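Local coordinates for positive phenol-degradative gene regulator (PDB 5FS0), which probably activates transcription of phenol-degradation genes as a sigma54-dependent, ATP-binding regulator, and in this N-terminal sensory part binds a chlorinated phenol and zinc, at residues T111-D116 and E127-D132; V123-F128 and R186-P191. One frame throughout, in Å; residues are numbered along the deposited sequence.

Interaction 1. Residues T111-D116 and E127-D132; sequences TPLTVD and EFLWED. With 5JC (2,4-dichlorophenol), chain C.
Leu-113 and Thr-114 together face the single residue Glu-127, a classic beta bulge in an otherwise regular antiparallel hairpin. The extra residue shows how a strand can slip its register without losing its neighbour: Leu-113 N gives a 2.9 Å hydrogen bond to Glu-127 O, Thr-114 N adds a weak one to the same oxygen, and Glu-127 N returns a bond to Thr-114 O. Before the bulge the ladder is regular, and Leu-129 N lies 2.7 Å from Thr-111 O in a nearly straight bond (170°).

The two faces differ in chemistry. On the face of Thr-111 and Leu-129, Leu-113 meets Leu-129 through its methyl groups, CD1 touching CD2 of Leu-129. Both leucines carry CG anti to the carbonyl carbon (chi1 -67° and -70°), which brings the branched ends together. One water links Thr-111 OG1, 2.5 Å away, with Glu-131 OE2 and, weakly, Glu-131 N, while the carboxylate's main partner is Arg-109, bound through OE1.

The other face belongs to the ligand pocket. Phe-128 receives Pro-112 CA and CB obliquely near CD2 and CE2, and Val-115 CG2 reaches its CZ at 3.6 Å. One ring face lies under 2,4-dichlorophenol, whose CAF sits 3.9 Å above the plane, over the ring centre. The phenol oxygen OAA lies near the plane of the Trp-130 indole, at its edge, where a hydrogen bond from NE1 is modelled with a less certain position; His-102 is a second partner.

Strand 109-118 is outermost in its four-stranded sheet. Strand 185-191 flanks the other side of strand 123-131, and helix 91-95 packs on Val-115 and Phe-128 through Leu-95.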
# COMPACT_ATOMS: atom_id res chain seq x y z
N THR A 111 2.65 -16.03 13.69
CA THR A 111 2.95 -17.31 14.33
C THR A 111 1.70 -17.98 14.89
O THR A 111 1.18 -17.55 15.92
CB THR A 111 3.98 -17.13 15.43
OG1 THR A 111 5.22 -16.76 14.83
CG2 THR A 111 4.15 -18.42 16.23
N PRO A 112 1.20 -19.01 14.19
CA PRO A 112 0.05 -19.80 14.66
C PRO A 112 0.35 -20.48 15.98
O PRO A 112 1.28 -21.28 16.07
CB PRO A 112 -0.17 -20.83 13.54
CG PRO A 112 0.48 -20.23 12.33
CD PRO A 112 1.67 -19.47 12.87
N LEU A 113 -0.42 -20.16 17.01
CA LEU A 113 -0.24 -20.80 18.31
C LEU A 113 -1.02 -22.12 18.32
O LEU A 113 -0.42 -23.20 18.37
CB LEU A 113 -0.71 -19.88 19.44
CG LEU A 113 0.12 -18.61 19.67
CD1 LEU A 113 -0.58 -17.66 20.63
CD2 LEU A 113 1.49 -18.97 20.20
N THR A 114 -2.34 -22.03 18.25
CA THR A 114 -3.15 -23.22 18.14
C THR A 114 -4.33 -22.99 17.19
O THR A 114 -5.02 -21.97 17.25
CB THR A 114 -3.67 -23.68 19.50
OG1 THR A 114 -4.44 -24.88 19.33
CG2 THR A 114 -4.54 -22.60 20.13
N VAL A 115 -4.53 -23.95 16.30
CA VAL A 115 -5.57 -23.83 15.29
C VAL A 115 -6.37 -25.11 15.17
O VAL A 115 -5.84 -26.19 14.90
CB VAL A 115 -4.97 -23.47 13.92
CG1 VAL A 115 -6.00 -23.68 12.82
CG2 VAL A 115 -4.45 -22.04 13.93
N ASP A 116 -7.67 -24.97 15.41
CA ASP A 116 -8.62 -26.05 15.20
C ASP A 116 -9.53 -25.63 14.05
O ASP A 116 -10.27 -24.65 14.16
CB ASP A 116 -9.38 -26.31 16.51
CG ASP A 116 -10.62 -27.16 16.31
OD1 ASP A 116 -10.70 -27.91 15.31
OD2 ASP A 116 -11.53 -27.07 17.18
N GLU A 127 -5.78 -19.03 17.30
CA GLU A 127 -4.99 -18.05 18.05
C GLU A 127 -3.62 -17.89 17.42
O GLU A 127 -3.00 -18.86 17.00
CB GLU A 127 -4.82 -18.48 19.52
CG GLU A 127 -6.10 -18.50 20.35
CD GLU A 127 -5.94 -19.26 21.67
OE1 GLU A 127 -4.79 -19.33 22.17
OE2 GLU A 127 -6.95 -19.79 22.20
N PHE A 128 -3.14 -16.65 17.36
CA PHE A 128 -1.90 -16.36 16.65
C PHE A 128 -1.06 -15.34 17.40
O PHE A 128 -1.60 -14.50 18.12
CB PHE A 128 -2.20 -15.86 15.23
CG PHE A 128 -3.01 -16.83 14.39
CD1 PHE A 128 -4.39 -16.87 14.49
CD2 PHE A 128 -2.38 -17.69 13.51
CE1 PHE A 128 -5.13 -17.75 13.74
CE2 PHE A 128 -3.12 -18.58 12.76
CZ PHE A 128 -4.49 -18.61 12.87
N LEU A 129 0.26 -15.40 17.25
CA LEU A 129 1.12 -14.30 17.67
C LEU A 129 1.50 -13.44 16.45
O LEU A 129 1.86 -13.97 15.39
CB LEU A 129 2.39 -14.80 18.36
CG LEU A 129 2.27 -15.44 19.75
CD1 LEU A 129 3.62 -15.36 20.46
CD2 LEU A 129 1.16 -14.80 20.61
N TRP A 130 1.43 -12.12 16.62
CA TRP A 130 1.77 -11.19 15.54
C TRP A 130 3.06 -10.45 15.85
O TRP A 130 3.04 -9.29 16.26
CB TRP A 130 0.63 -10.20 15.32
CG TRP A 130 -0.37 -10.66 14.30
CD1 TRP A 130 -0.28 -11.76 13.50
CD2 TRP A 130 -1.61 -10.03 13.97
NE1 TRP A 130 -1.38 -11.85 12.69
CE2 TRP A 130 -2.22 -10.80 12.96
CE3 TRP A 130 -2.27 -8.88 14.42
CZ2 TRP A 130 -3.45 -10.47 12.40
CZ3 TRP A 130 -3.49 -8.55 13.87
CH2 TRP A 130 -4.07 -9.34 12.87
N GLU A 131 4.19 -11.12 15.64
CA GLU A 131 5.50 -10.52 15.90
C GLU A 131 5.89 -9.55 14.78
O GLU A 131 5.71 -9.84 13.60
CB GLU A 131 6.57 -11.60 16.05
CG GLU A 131 6.68 -12.17 17.45
CD GLU A 131 7.66 -13.32 17.54
OE1 GLU A 131 8.88 -13.07 17.48
OE2 GLU A 131 7.21 -14.48 17.66
N ASP A 132 6.42 -8.39 15.17
CA ASP A 132 6.83 -7.38 14.20
C ASP A 132 5.82 -6.76 13.24
O ASP A 132 6.00 -6.82 12.02
CB ASP A 132 8.01 -7.89 13.36
CG ASP A 132 9.29 -7.98 14.16
OD1 ASP A 132 9.36 -7.40 15.26
OD2 ASP A 132 10.24 -8.64 13.68
CL1 5JC C . -3.08 -14.10 12.46
CAI 5JC C . -3.52 -14.35 10.80
CAF 5JC C . -4.48 -15.45 10.49
CAH 5JC C . -4.84 -15.66 9.21
CL2 5JC C . -5.95 -16.95 8.86
CAE 5JC C . -4.28 -14.78 8.10
CAD 5JC C . -3.42 -13.79 8.40
CAG 5JC C . -3.02 -13.56 9.83
OAA 5JC C . -2.12 -12.54 10.17
O HOH W 1 5.13 -14.34 15.31

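Interaction 2. Residues V123-F128 and R186-P191; sequences VYHGEF and RILGKP. With 5JC (2,4-dichlorophenol), chain C.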
# COMPACT_ATOMS: atom_id res chain seq x y z
N VAL A 123 -16.33 -25.37 11.52
CA VAL A 123 -15.67 -25.21 12.82
C VAL A 123 -14.32 -24.53 12.71
O VAL A 123 -13.43 -24.97 11.97
CB VAL A 123 -15.47 -26.55 13.53
CG1 VAL A 123 -14.60 -26.35 14.76
CG2 VAL A 123 -16.80 -27.14 13.93
N TYR A 124 -14.16 -23.45 13.47
CA TYR A 124 -12.89 -22.77 13.51
C TYR A 124 -12.63 -22.13 14.86
O TYR A 124 -13.47 -21.40 15.38
CB TYR A 124 -12.80 -21.69 12.41
CG TYR A 124 -11.44 -21.04 12.36
CD1 TYR A 124 -10.41 -21.60 11.61
CD2 TYR A 124 -11.18 -19.86 13.07
CE1 TYR A 124 -9.15 -21.01 11.57
CE2 TYR A 124 -9.92 -19.26 13.02
CZ TYR A 124 -8.92 -19.85 12.27
OH TYR A 124 -7.67 -19.28 12.21
N HIS A 125 -11.46 -22.41 15.40
CA HIS A 125 -10.91 -21.70 16.54
C HIS A 125 -9.42 -21.45 16.32
O HIS A 125 -8.65 -22.41 16.16
CB HIS A 125 -11.13 -22.49 17.83
CG HIS A 125 -10.74 -21.74 19.07
ND1 HIS A 125 -11.64 -21.02 19.82
CD2 HIS A 125 -9.53 -21.58 19.67
CE1 HIS A 125 -11.01 -20.46 20.84
NE2 HIS A 125 -9.73 -20.79 20.77
N GLY A 126 -9.00 -20.19 16.29
CA GLY A 126 -7.62 -19.85 15.96
C GLY A 126 -6.96 -18.74 16.76
O GLY A 126 -7.50 -17.64 16.89
N GLU A 127 -5.78 -19.03 17.30
CA GLU A 127 -4.99 -18.05 18.05
C GLU A 127 -3.62 -17.89 17.42
O GLU A 127 -3.00 -18.86 17.00
CB GLU A 127 -4.82 -18.48 19.52
CG GLU A 127 -6.10 -18.50 20.35
CD GLU A 127 -5.94 -19.26 21.67
OE1 GLU A 127 -4.79 -19.33 22.17
OE2 GLU A 127 -6.95 -19.79 22.20
N PHE A 128 -3.14 -16.65 17.36
CA PHE A 128 -1.90 -16.36 16.65
C PHE A 128 -1.06 -15.34 17.40
O PHE A 128 -1.60 -14.50 18.12
CB PHE A 128 -2.20 -15.86 15.23
CG PHE A 128 -3.01 -16.83 14.39
CD1 PHE A 128 -4.39 -16.87 14.49
CD2 PHE A 128 -2.38 -17.69 13.51
CE1 PHE A 128 -5.13 -17.75 13.74
CE2 PHE A 128 -3.12 -18.58 12.76
CZ PHE A 128 -4.49 -18.61 12.87
N ARG A 186 -1.39 -10.42 20.02
CA ARG A 186 -1.97 -11.72 20.25
C ARG A 186 -3.40 -11.63 19.72
O ARG A 186 -4.12 -10.70 20.08
CB ARG A 186 -1.93 -12.08 21.74
CG ARG A 186 -2.12 -13.54 22.04
CD ARG A 186 -2.72 -13.74 23.43
NE ARG A 186 -3.21 -15.10 23.58
CZ ARG A 186 -4.10 -15.50 24.49
NH1 ARG A 186 -4.60 -14.62 25.36
NH2 ARG A 186 -4.48 -16.77 24.53
N ILE A 187 -3.81 -12.55 18.86
CA ILE A 187 -5.13 -12.43 18.25
C ILE A 187 -5.94 -13.72 18.33
O ILE A 187 -5.39 -14.82 18.34
CB ILE A 187 -5.06 -11.99 16.75
CG1 ILE A 187 -4.96 -13.22 15.86
CG2 ILE A 187 -3.89 -10.98 16.52
CD1 ILE A 187 -5.11 -12.91 14.37
N LEU A 188 -7.26 -13.56 18.38
CA LEU A 188 -8.19 -14.68 18.43
C LEU A 188 -9.25 -14.56 17.34
O LEU A 188 -9.86 -13.50 17.17
CB LEU A 188 -8.87 -14.76 19.81
CG LEU A 188 -10.04 -15.76 19.88
CD1 LEU A 188 -9.53 -17.20 19.81
CD2 LEU A 188 -10.90 -15.54 21.13
N GLY A 189 -9.45 -15.65 16.60
CA GLY A 189 -10.47 -15.68 15.57
C GLY A 189 -11.43 -16.84 15.77
O GLY A 189 -11.02 -17.97 16.05
N LYS A 190 -12.72 -16.55 15.65
CA LYS A 190 -13.74 -17.58 15.76
C LYS A 190 -15.03 -17.08 15.13
O LYS A 190 -15.16 -15.89 14.83
CB LYS A 190 -13.96 -17.98 17.22
CG LYS A 190 -14.55 -16.90 18.09
CD LYS A 190 -14.44 -17.28 19.56
CE LYS A 190 -15.00 -16.20 20.47
NZ LYS A 190 -14.68 -16.46 21.90
N PRO A 191 -15.98 -18.00 14.91
CA PRO A 191 -17.24 -17.71 14.23
C PRO A 191 -17.97 -16.56 14.88
O PRO A 191 -17.97 -16.45 16.11
CB PRO A 191 -18.03 -19.02 14.38
CG PRO A 191 -17.00 -20.06 14.47
CD PRO A 191 -15.86 -19.43 15.22
CL1 5JC C . -3.08 -14.10 12.46
CAI 5JC C . -3.52 -14.35 10.80
CAF 5JC C . -4.48 -15.45 10.49
CAH 5JC C . -4.84 -15.66 9.21
CL2 5JC C . -5.95 -16.95 8.86
CAE 5JC C . -4.28 -14.78 8.10
CAD 5JC C . -3.42 -13.79 8.40
CAG 5JC C . -3.02 -13.56 9.83
OAA 5JC C . -2.12 -12.54 10.17
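Gly-126 and Gly-189 face each other as a hydrogen-bonded pair in the antiparallel sheet of this sensory part, where strand 123-131 runs beside strand 185-191. The backbone ladder is regular: Gly-189 N binds Gly-126 O at 2.8 Å, Gly-126 N returns the bond to Gly-189 O, and Phe-128 and Ile-187 repeat the exchange. CA-H...O contacts, such as Glu-127 CA to Ile-187 O at 3.3 Å, fill the intervals.

Apolar contacts lie on the face of Phe-128 and Ile-187. CG1 of Ile-187 stands between the backbone N and carbonyl carbon (chi1 89°), and from there meets Phe-128 CB at 3.9 Å, and its CD1 lies beside the chlorine CL1 of 2,4-dichlorophenol. Along the same face, the Tyr-124 ring turns its edge to Gly-189 O, 3.5 Å from CE2, while its hydroxyl is hydrogen-bonded to Tyr-172 OH on strand 170-176.

Polar and charged groups occupy the face of Glu-127 and Leu-188. Arg-186 NH2 approaches Glu-127 OE1 in a long, weak salt bridge, with carboxylate and guanidinium planes nearly perpendicular (89°). Leu-188 CD1 lies against Glu-127 CG and, obliquely, the His-125 ring. The other carboxylate oxygen, Glu-127 OE2, accepts a bond on its anti side from His-125 NE2 at 3.3 Å, almost in the imidazole plane.

Overall arrangement
Both interactions use strand 123-131, sharing Glu-127 and Phe-128, and their centres lie 9 Å apart. Interaction 1 is a surface contact between strands adjacent in sequence, on an outermost strand of the sheet; interaction 2 joins segments 58 residues apart in sequence and is partly buried, with a regular register and two glycines paired instead of a bulge. Water and leucine methyls mark the outward face of the first, whereas a weak salt bridge and a histidine-carboxylate bond mark that of the second. Their inward faces converge on the same dichlorophenol, and Trp-130 CE3 packs on Ile-187 CG2, close to the zinc ligands Glu-174 and Cys-185.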